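Local coordinates for DUF871 domain-containing protein (Enterococcus faecalis, PDB 2P0O) that is of unknown function but probably hydrolyses the glycosidic bond of 6-phospho-N-acetylmuramic acid residues, at residues Ser250-Leu255 with Glu293-Glu298; Gly303-Asp308 with Thr334-Ile339. One frame throughout, in Å; residues are numbered along the deposited sequence.

Contact 1. Residues Ser250-Leu255 with Glu293-Glu298; sequences SESRYL and ESEQTE
The Tyr254 ring carries Arg253 CG over one face, displaced toward the rim, while Glu295 OE1 approaches obliquely near CD2 (3.8 Å from it), the carboxylate and ring planes 50° apart. At the far end of the ring, Tyr254 OH accepts a bent hydrogen bond from the backbone N of Glu293 (3.0 Å), and Glu293 CB and CG pack against the hydroxyl. The Glu295 carboxylate is bound along the side its two oxygens share, each using its syn lone pair: OE1 accepts from Ser252 OG (2.9 Å) and OE2 from the backbone N of Arg253 (3.1 Å, nearly straight at 167°). This two-point grip on consecutive residues fixes the rotation of the carboxylate. The extended Glu295 chain, with CG anti to the backbone N (chi1 -166°), carries it there past the ring. The Arg253 chain bends at chi3, leaving NH2 4.0 Å from Glu295 OE2; no N-H is aimed at this oxygen, and the long salt bridge is electrostatic only. Asn333 also bonds to Glu293 O and Glu295 N, tying that loop to strand 332-337. Ser252 OG, while donating to Glu295, accepts from Tyr254 N (2.9 Å), forming an ST turn within the type I beta turn from Ser252 to Leu255; Ser250 OG makes another ST turn with Ser252 N. The contact thus joins two surface loops of a domain assigned to the cyclophilin-like clan, where an ST turn inside a type I turn runs into Tyr254, the N-cap of helix 255-258.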
ATOM      1  N   SER A 250     -10.859  26.681   6.266  1.00 46.20           N
ATOM      2  CA  SER A 250     -10.595  28.028   5.781  1.00 46.35           C
ATOM      3  C   SER A 250     -11.845  28.867   5.797  1.00 46.69           C
ATOM      4  O   SER A 250     -12.957  28.357   5.701  1.00 46.39           O
ATOM      5  CB  SER A 250     -10.044  27.999   4.357  1.00 47.32           C
ATOM      6  OG  SER A 250     -10.032  29.306   3.801  1.00 47.47           O
ATOM      7  N   GLU A 251     -11.650  30.174   5.906  1.00 47.32           N
ATOM      8  CA  GLU A 251     -12.755  31.112   5.955  1.00 47.49           C
ATOM      9  C   GLU A 251     -12.983  31.665   4.555  1.00 47.06           C
ATOM     10  O   GLU A 251     -13.895  32.448   4.307  1.00 46.17           O
ATOM     11  CB  GLU A 251     -12.434  32.234   6.942  1.00 47.97           C
ATOM     12  CG  GLU A 251     -12.240  31.748   8.377  1.00 51.01           C
ATOM     13  CD  GLU A 251     -13.550  31.627   9.136  1.00 54.94           C
ATOM     14  OE1 GLU A 251     -14.016  32.648   9.730  1.00 56.10           O
ATOM     15  OE2 GLU A 251     -14.103  30.499   9.151  1.00 56.33           O
ATOM     16  N   SER A 252     -12.145  31.234   3.627  1.00 46.85           N
ATOM     17  CA  SER A 252     -12.204  31.748   2.270  1.00 47.00           C
ATOM     18  C   SER A 252     -13.618  31.699   1.660  1.00 47.65           C
ATOM     19  O   SER A 252     -14.349  30.715   1.842  1.00 47.92           O
ATOM     20  CB  SER A 252     -11.237  30.953   1.399  1.00 45.87           C
ATOM     21  OG  SER A 252     -11.342  31.382   0.081  1.00 44.42           O
ATOM     22  N   ARG A 253     -13.980  32.751   0.927  1.00 48.37           N
ATOM     23  CA  ARG A 253     -15.180  32.752   0.083  1.00 49.44           C
ATOM     24  C   ARG A 253     -15.080  31.741  -1.071  1.00 49.06           C
ATOM     25  O   ARG A 253     -16.087  31.405  -1.690  1.00 49.35           O
ATOM     26  CB  ARG A 253     -15.426  34.152  -0.493  1.00 50.61           C
ATOM     27  CG  ARG A 253     -16.316  34.193  -1.777  1.00 55.37           C
ATOM     28  CD  ARG A 253     -16.637  35.610  -2.319  1.00 60.55           C
ATOM     29  NE  ARG A 253     -17.088  36.491  -1.242  1.00 64.11           N
ATOM     30  CZ  ARG A 253     -16.283  37.332  -0.595  1.00 66.62           C
ATOM     31  NH1 ARG A 253     -16.766  38.079   0.398  1.00 67.06           N
ATOM     32  NH2 ARG A 253     -14.991  37.418  -0.944  1.00 67.34           N
ATOM     33  N   TYR A 254     -13.879  31.257  -1.355  1.00 47.62           N
ATOM     34  CA  TYR A 254     -13.681  30.375  -2.494  1.00 47.75           C
ATOM     35  C   TYR A 254     -13.482  28.928  -2.104  1.00 47.98           C
ATOM     36  O   TYR A 254     -13.141  28.095  -2.956  1.00 48.72           O
ATOM     37  CB  TYR A 254     -12.544  30.894  -3.379  1.00 46.89           C
ATOM     38  CG  TYR A 254     -12.816  32.316  -3.753  1.00 47.48           C
ATOM     39  CD1 TYR A 254     -13.932  32.641  -4.539  1.00 48.37           C
ATOM     40  CD2 TYR A 254     -12.034  33.353  -3.252  1.00 46.07           C
ATOM     41  CE1 TYR A 254     -14.233  33.970  -4.860  1.00 48.45           C
ATOM     42  CE2 TYR A 254     -12.330  34.690  -3.569  1.00 47.49           C
ATOM     43  CZ  TYR A 254     -13.425  34.984  -4.370  1.00 47.14           C
ATOM     44  OH  TYR A 254     -13.723  36.282  -4.687  1.00 47.80           O
ATOM     45  N   LEU A 255     -13.713  28.623  -0.832  1.00 48.12           N
ATOM     46  CA  LEU A 255     -13.520  27.264  -0.346  1.00 48.17           C
ATOM     47  C   LEU A 255     -14.416  26.255  -1.078  1.00 48.85           C
ATOM     48  O   LEU A 255     -13.940  25.192  -1.488  1.00 47.75           O
ATOM     49  CB  LEU A 255     -13.690  27.166   1.176  1.00 47.26           C
ATOM     50  CG  LEU A 255     -13.433  25.790   1.830  1.00 46.47           C
ATOM     51  CD1 LEU A 255     -12.039  25.243   1.607  1.00 44.42           C
ATOM     52  CD2 LEU A 255     -13.771  25.784   3.337  1.00 47.33           C
ATOM     53  N   GLU A 293     -12.522  37.880  -6.911  1.00 51.82           N
ATOM     54  CA  GLU A 293     -11.877  39.069  -6.376  1.00 51.75           C
ATOM     55  C   GLU A 293     -10.583  38.701  -5.676  1.00 50.98           C
ATOM     56  O   GLU A 293     -10.419  37.582  -5.193  1.00 50.67           O
ATOM     57  CB  GLU A 293     -12.809  39.753  -5.385  1.00 52.24           C
ATOM     58  CG  GLU A 293     -14.267  39.789  -5.845  1.00 56.50           C
ATOM     59  CD  GLU A 293     -14.620  41.026  -6.669  1.00 61.33           C
ATOM     60  OE1 GLU A 293     -13.907  41.340  -7.649  1.00 63.74           O
ATOM     61  OE2 GLU A 293     -15.628  41.692  -6.339  1.00 63.72           O
ATOM     62  N   SER A 294      -9.662  39.647  -5.627  1.00 50.70           N
ATOM     63  CA  SER A 294      -8.482  39.543  -4.772  1.00 51.27           C
ATOM     64  C   SER A 294      -8.866  39.279  -3.302  1.00 50.81           C
ATOM     65  O   SER A 294      -9.676  40.017  -2.731  1.00 50.78           O
ATOM     66  CB  SER A 294      -7.700  40.851  -4.859  1.00 51.41           C
ATOM     67  OG  SER A 294      -6.439  40.723  -4.241  1.00 54.00           O
ATOM     68  N   GLU A 295      -8.303  38.239  -2.686  1.00 50.35           N
ATOM     69  CA  GLU A 295      -8.640  37.941  -1.277  1.00 50.04           C
ATOM     70  C   GLU A 295      -7.361  37.922  -0.422  1.00 49.74           C
ATOM     71  O   GLU A 295      -6.838  38.992  -0.095  1.00 50.07           O
ATOM     72  CB  GLU A 295      -9.480  36.667  -1.173  1.00 49.87           C
ATOM     73  CG  GLU A 295     -10.138  36.449   0.158  1.00 50.99           C
ATOM     74  CD  GLU A 295     -10.905  35.132   0.245  1.00 53.60           C
ATOM     75  OE1 GLU A 295     -10.299  34.059   0.006  1.00 53.88           O
ATOM     76  OE2 GLU A 295     -12.119  35.168   0.571  1.00 54.97           O
ATOM     77  N   GLN A 296      -6.856  36.738  -0.069  1.00 49.17           N
ATOM     78  CA  GLN A 296      -5.511  36.596   0.476  1.00 48.79           C
ATOM     79  C   GLN A 296      -4.600  36.041  -0.611  1.00 49.38           C
ATOM     80  O   GLN A 296      -4.955  35.070  -1.285  1.00 49.97           O
ATOM     81  CB  GLN A 296      -5.513  35.621   1.646  1.00 48.98           C
ATOM     82  CG  GLN A 296      -5.960  36.249   2.942  1.00 48.92           C
ATOM     83  CD  GLN A 296      -6.117  35.247   4.076  1.00 50.78           C
ATOM     84  OE1 GLN A 296      -5.476  34.194   4.095  1.00 53.07           O
ATOM     85  NE2 GLN A 296      -6.980  35.573   5.028  1.00 47.88           N
ATOM     86  N   THR A 297      -3.428  36.638  -0.767  1.00 48.99           N
ATOM     87  CA  THR A 297      -2.460  36.183  -1.744  1.00 49.98           C
ATOM     88  C   THR A 297      -1.123  35.982  -1.035  1.00 49.97           C
ATOM     89  O   THR A 297      -0.205  36.776  -1.202  1.00 50.37           O
ATOM     90  CB  THR A 297      -2.314  37.182  -2.918  1.00 49.47           C
ATOM     91  OG1 THR A 297      -1.793  38.420  -2.428  1.00 50.65           O
ATOM     92  CG2 THR A 297      -3.666  37.455  -3.558  1.00 50.98           C
ATOM     93  N   GLU A 298      -1.027  34.917  -0.238  1.00 49.71           N
ATOM     94  CA  GLU A 298       0.169  34.642   0.561  1.00 49.31           C
ATOM     95  C   GLU A 298       1.117  33.656  -0.126  1.00 48.36           C
ATOM     96  O   GLU A 298       0.807  33.135  -1.198  1.00 47.34           O
ATOM     97  CB  GLU A 298      -0.247  34.121   1.935  1.00 49.63           C
ATOM     98  CG  GLU A 298      -1.198  35.051   2.616  1.00 53.06           C
ATOM     99  CD  GLU A 298      -0.494  36.293   3.145  1.00 58.17           C
ATOM    100  OE1 GLU A 298       0.007  36.219   4.290  1.00 61.76           O
ATOM    101  OE2 GLU A 298      -0.441  37.334   2.436  1.00 59.95           O
TER

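Contact 2. Residues Gly303-Asp308 with Thr334-Ile339; sequences GTVTID and TITRII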
ATOM      1  N   GLY A 303       1.450  22.035  -1.282  1.00 46.16           N
ATOM      2  CA  GLY A 303       0.117  21.583  -0.853  1.00 46.31           C
ATOM      3  C   GLY A 303      -0.905  22.689  -0.857  1.00 46.18           C
ATOM      4  O   GLY A 303      -2.075  22.431  -0.672  1.00 47.37           O
ATOM      5  N   THR A 304      -0.459  23.925  -1.082  1.00 46.99           N
ATOM      6  CA  THR A 304      -1.334  25.086  -1.110  1.00 46.57           C
ATOM      7  C   THR A 304      -2.347  25.011  -2.254  1.00 46.46           C
ATOM      8  O   THR A 304      -1.979  24.800  -3.423  1.00 47.64           O
ATOM      9  CB  THR A 304      -0.536  26.440  -1.081  1.00 47.40           C
ATOM     10  OG1 THR A 304       0.220  26.537   0.151  1.00 46.92           O
ATOM     11  CG2 THR A 304      -1.482  27.650  -1.128  1.00 46.51           C
ATOM     12  N   VAL A 305      -3.622  25.147  -1.897  1.00 45.15           N
ATOM     13  CA  VAL A 305      -4.715  25.228  -2.872  1.00 44.30           C
ATOM     14  C   VAL A 305      -5.050  26.676  -3.174  1.00 45.00           C
ATOM     15  O   VAL A 305      -5.363  27.479  -2.269  1.00 44.03           O
ATOM     16  CB  VAL A 305      -5.984  24.517  -2.347  1.00 44.87           C
ATOM     17  CG1 VAL A 305      -7.055  24.435  -3.430  1.00 42.19           C
ATOM     18  CG2 VAL A 305      -5.633  23.132  -1.804  1.00 42.68           C
ATOM     19  N   THR A 306      -5.017  27.005  -4.461  1.00 45.05           N
ATOM     20  CA  THR A 306      -5.116  28.387  -4.923  1.00 45.80           C
ATOM     21  C   THR A 306      -6.161  28.546  -6.014  1.00 45.20           C
ATOM     22  O   THR A 306      -6.501  27.580  -6.728  1.00 45.42           O
ATOM     23  CB  THR A 306      -3.745  28.910  -5.503  1.00 45.61           C
ATOM     24  OG1 THR A 306      -3.482  28.281  -6.758  1.00 50.42           O
ATOM     25  CG2 THR A 306      -2.592  28.576  -4.597  1.00 46.67           C
ATOM     26  N   ILE A 307      -6.659  29.771  -6.155  1.00 44.12           N
ATOM     27  CA  ILE A 307      -7.508  30.121  -7.283  1.00 43.78           C
ATOM     28  C   ILE A 307      -7.010  31.440  -7.865  1.00 44.45           C
ATOM     29  O   ILE A 307      -6.748  32.404  -7.116  1.00 44.40           O
ATOM     30  CB  ILE A 307      -9.045  30.154  -6.893  1.00 43.93           C
ATOM     31  CG1 ILE A 307      -9.926  30.303  -8.128  1.00 42.71           C
ATOM     32  CG2 ILE A 307      -9.374  31.262  -5.859  1.00 43.58           C
ATOM     33  CD1 ILE A 307     -11.388  29.965  -7.872  1.00 42.51           C
ATOM     34  N   ASP A 308      -6.856  31.484  -9.186  1.00 44.72           N
ATOM     35  CA  ASP A 308      -6.410  32.707  -9.846  1.00 45.54           C
ATOM     36  C   ASP A 308      -7.483  33.792  -9.748  1.00 45.71           C
ATOM     37  O   ASP A 308      -8.656  33.531 -10.045  1.00 45.29           O
ATOM     38  CB  ASP A 308      -6.061  32.432 -11.301  1.00 46.39           C
ATOM     39  CG  ASP A 308      -4.709  31.746 -11.472  1.00 48.60           C
ATOM     40  OD1 ASP A 308      -4.034  31.416 -10.452  1.00 51.57           O
ATOM     41  OD2 ASP A 308      -4.297  31.569 -12.645  1.00 51.53           O
ATOM     42  N   THR A 334      -4.837  32.454  -2.109  1.00 42.71           N
ATOM     43  CA  THR A 334      -4.509  31.224  -1.398  1.00 43.00           C
ATOM     44  C   THR A 334      -5.717  30.870  -0.559  1.00 42.90           C
ATOM     45  O   THR A 334      -6.175  31.694   0.231  1.00 41.75           O
ATOM     46  CB  THR A 334      -3.268  31.410  -0.505  1.00 43.19           C
ATOM     47  OG1 THR A 334      -3.389  32.669   0.177  1.00 44.39           O
ATOM     48  CG2 THR A 334      -2.011  31.458  -1.362  1.00 41.20           C
ATOM     49  N   ILE A 335      -6.239  29.659  -0.741  1.00 43.09           N
ATOM     50  CA  ILE A 335      -7.545  29.286  -0.163  1.00 43.24           C
ATOM     51  C   ILE A 335      -7.359  28.395   1.041  1.00 43.92           C
ATOM     52  O   ILE A 335      -7.895  28.655   2.103  1.00 44.22           O
ATOM     53  CB  ILE A 335      -8.446  28.490  -1.173  1.00 43.73           C
ATOM     54  CG1 ILE A 335      -8.496  29.162  -2.556  1.00 42.11           C
ATOM     55  CG2 ILE A 335      -9.861  28.247  -0.573  1.00 42.30           C
ATOM     56  CD1 ILE A 335      -8.929  30.607  -2.478  1.00 47.28           C
ATOM     57  N   THR A 336      -6.633  27.304   0.863  1.00 43.84           N
ATOM     58  CA  THR A 336      -6.386  26.401   1.973  1.00 43.92           C
ATOM     59  C   THR A 336      -5.147  25.594   1.591  1.00 44.48           C
ATOM     60  O   THR A 336      -4.483  25.922   0.599  1.00 44.39           O
ATOM     61  CB  THR A 336      -7.640  25.525   2.292  1.00 43.47           C
ATOM     62  OG1 THR A 336      -7.323  24.589   3.306  1.00 44.23           O
ATOM     63  CG2 THR A 336      -8.124  24.735   1.071  1.00 41.62           C
ATOM     64  N   ARG A 337      -4.862  24.545   2.361  1.00 45.34           N
ATOM     65  CA  ARG A 337      -3.699  23.708   2.160  1.00 45.94           C
ATOM     66  C   ARG A 337      -4.038  22.239   2.397  1.00 45.91           C
ATOM     67  O   ARG A 337      -4.743  21.933   3.351  1.00 46.53           O
ATOM     68  CB  ARG A 337      -2.603  24.128   3.139  1.00 45.99           C
ATOM     69  CG  ARG A 337      -1.219  23.615   2.711  1.00 47.95           C
ATOM     70  CD  ARG A 337      -0.095  24.230   3.521  1.00 47.56           C
ATOM     71  NE  ARG A 337       1.161  23.605   3.103  1.00 49.85           N
ATOM     72  CZ  ARG A 337       2.300  23.621   3.788  1.00 48.31           C
ATOM     73  NH1 ARG A 337       2.407  24.282   4.944  1.00 47.74           N
ATOM     74  NH2 ARG A 337       3.350  22.972   3.293  1.00 46.82           N
ATOM     75  N   ILE A 338      -3.520  21.334   1.555  1.00 44.49           N
ATOM     76  CA  ILE A 338      -3.609  19.903   1.822  1.00 43.55           C
ATOM     77  C   ILE A 338      -3.018  19.530   3.166  1.00 44.20           C
ATOM     78  O   ILE A 338      -1.936  19.956   3.513  1.00 44.90           O
ATOM     79  CB  ILE A 338      -2.822  19.048   0.759  1.00 44.34           C
ATOM     80  CG1 ILE A 338      -3.236  19.441  -0.676  1.00 40.56           C
ATOM     81  CG2 ILE A 338      -2.980  17.533   1.070  1.00 39.91           C
ATOM     82  CD1 ILE A 338      -4.719  19.134  -1.004  1.00 41.46           C
ATOM     83  N   ILE A 339      -3.747  18.711   3.905  1.00 45.17           N
ATOM     84  CA  ILE A 339      -3.348  18.206   5.226  1.00 47.58           C
ATOM     85  C   ILE A 339      -1.975  17.533   5.143  1.00 47.30           C
ATOM     86  O   ILE A 339      -1.690  16.808   4.185  1.00 46.33           O
ATOM     87  CB  ILE A 339      -4.490  17.241   5.752  1.00 47.76           C
ATOM     88  CG1 ILE A 339      -5.692  18.067   6.232  1.00 49.96           C
ATOM     89  CG2 ILE A 339      -4.052  16.246   6.809  1.00 49.58           C
ATOM     90  CD1 ILE A 339      -5.351  19.345   6.939  1.00 47.16           C
TER
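Two residues, Ile335 and Thr336, sit across from the single Val305, and the side chain of Ile335 runs from there toward Ile307. Its CB stands 3.4 Å from Val305 O. CG1, placed beside the backbone N by chi1 of -48°, is still 3.6 Å from the same Val305 O but also comes within 4.0 Å of Ile307 CG2. At the tip, CD1 presses on Ile307 CG2 at 3.5 Å, closer than two methyl carbons normally pack. The other branch, CG2, turns to Ser252 in a neighbouring loop. The extra residue makes a classic beta bulge in the antiparallel pairing of strands 304-308 and 332-337, with Ile335 kinked to a psi of -54°. Val305 O receives Ile335 N at 2.8 Å, nearly in line with its carbonyl bond, and Thr336 N only weakly at 3.4 Å. Val305 N returns a bond to Thr336 O (2.8 Å), and their side chains run alongside each other, Val305 touching Ile258 and Thr336 touching Leu255 of helix 255-258; Thr336 OG1 is bound by Ala248 O. Beyond the bulge, Ile338 N donates to Gly303 O (2.9 Å) from above the carbonyl plane. On the face opposite Val305 and Thr336, the CG2 methyls of Thr304 and Thr334 meet, while the extended Arg337 lays its CG over Gly303 and sends NH2 to Val302 O.

From the N terminus, the chain completes the TIM barrel before entering the C-terminal domain through strand 242-247. Residues 250-255 begin just two residues after that strand and are met by 293-298 in contact 1, closing a loop that contains helix 255-258, strands 260-263 and 272-275 and an unmodelled section. The chain then forms strand 304-308, passes through 319-322 and returns as 332-337, closing contact 2. The two closures are in series, neither nested nor crossed. They nevertheless touch in space: Gln296 O probably bonds to Thr334 N and Ser250 OG to Ile335 O. Both loops of contact 1 are thereby tied to 332-337, an outermost strand of the four-stranded antiparallel sheet.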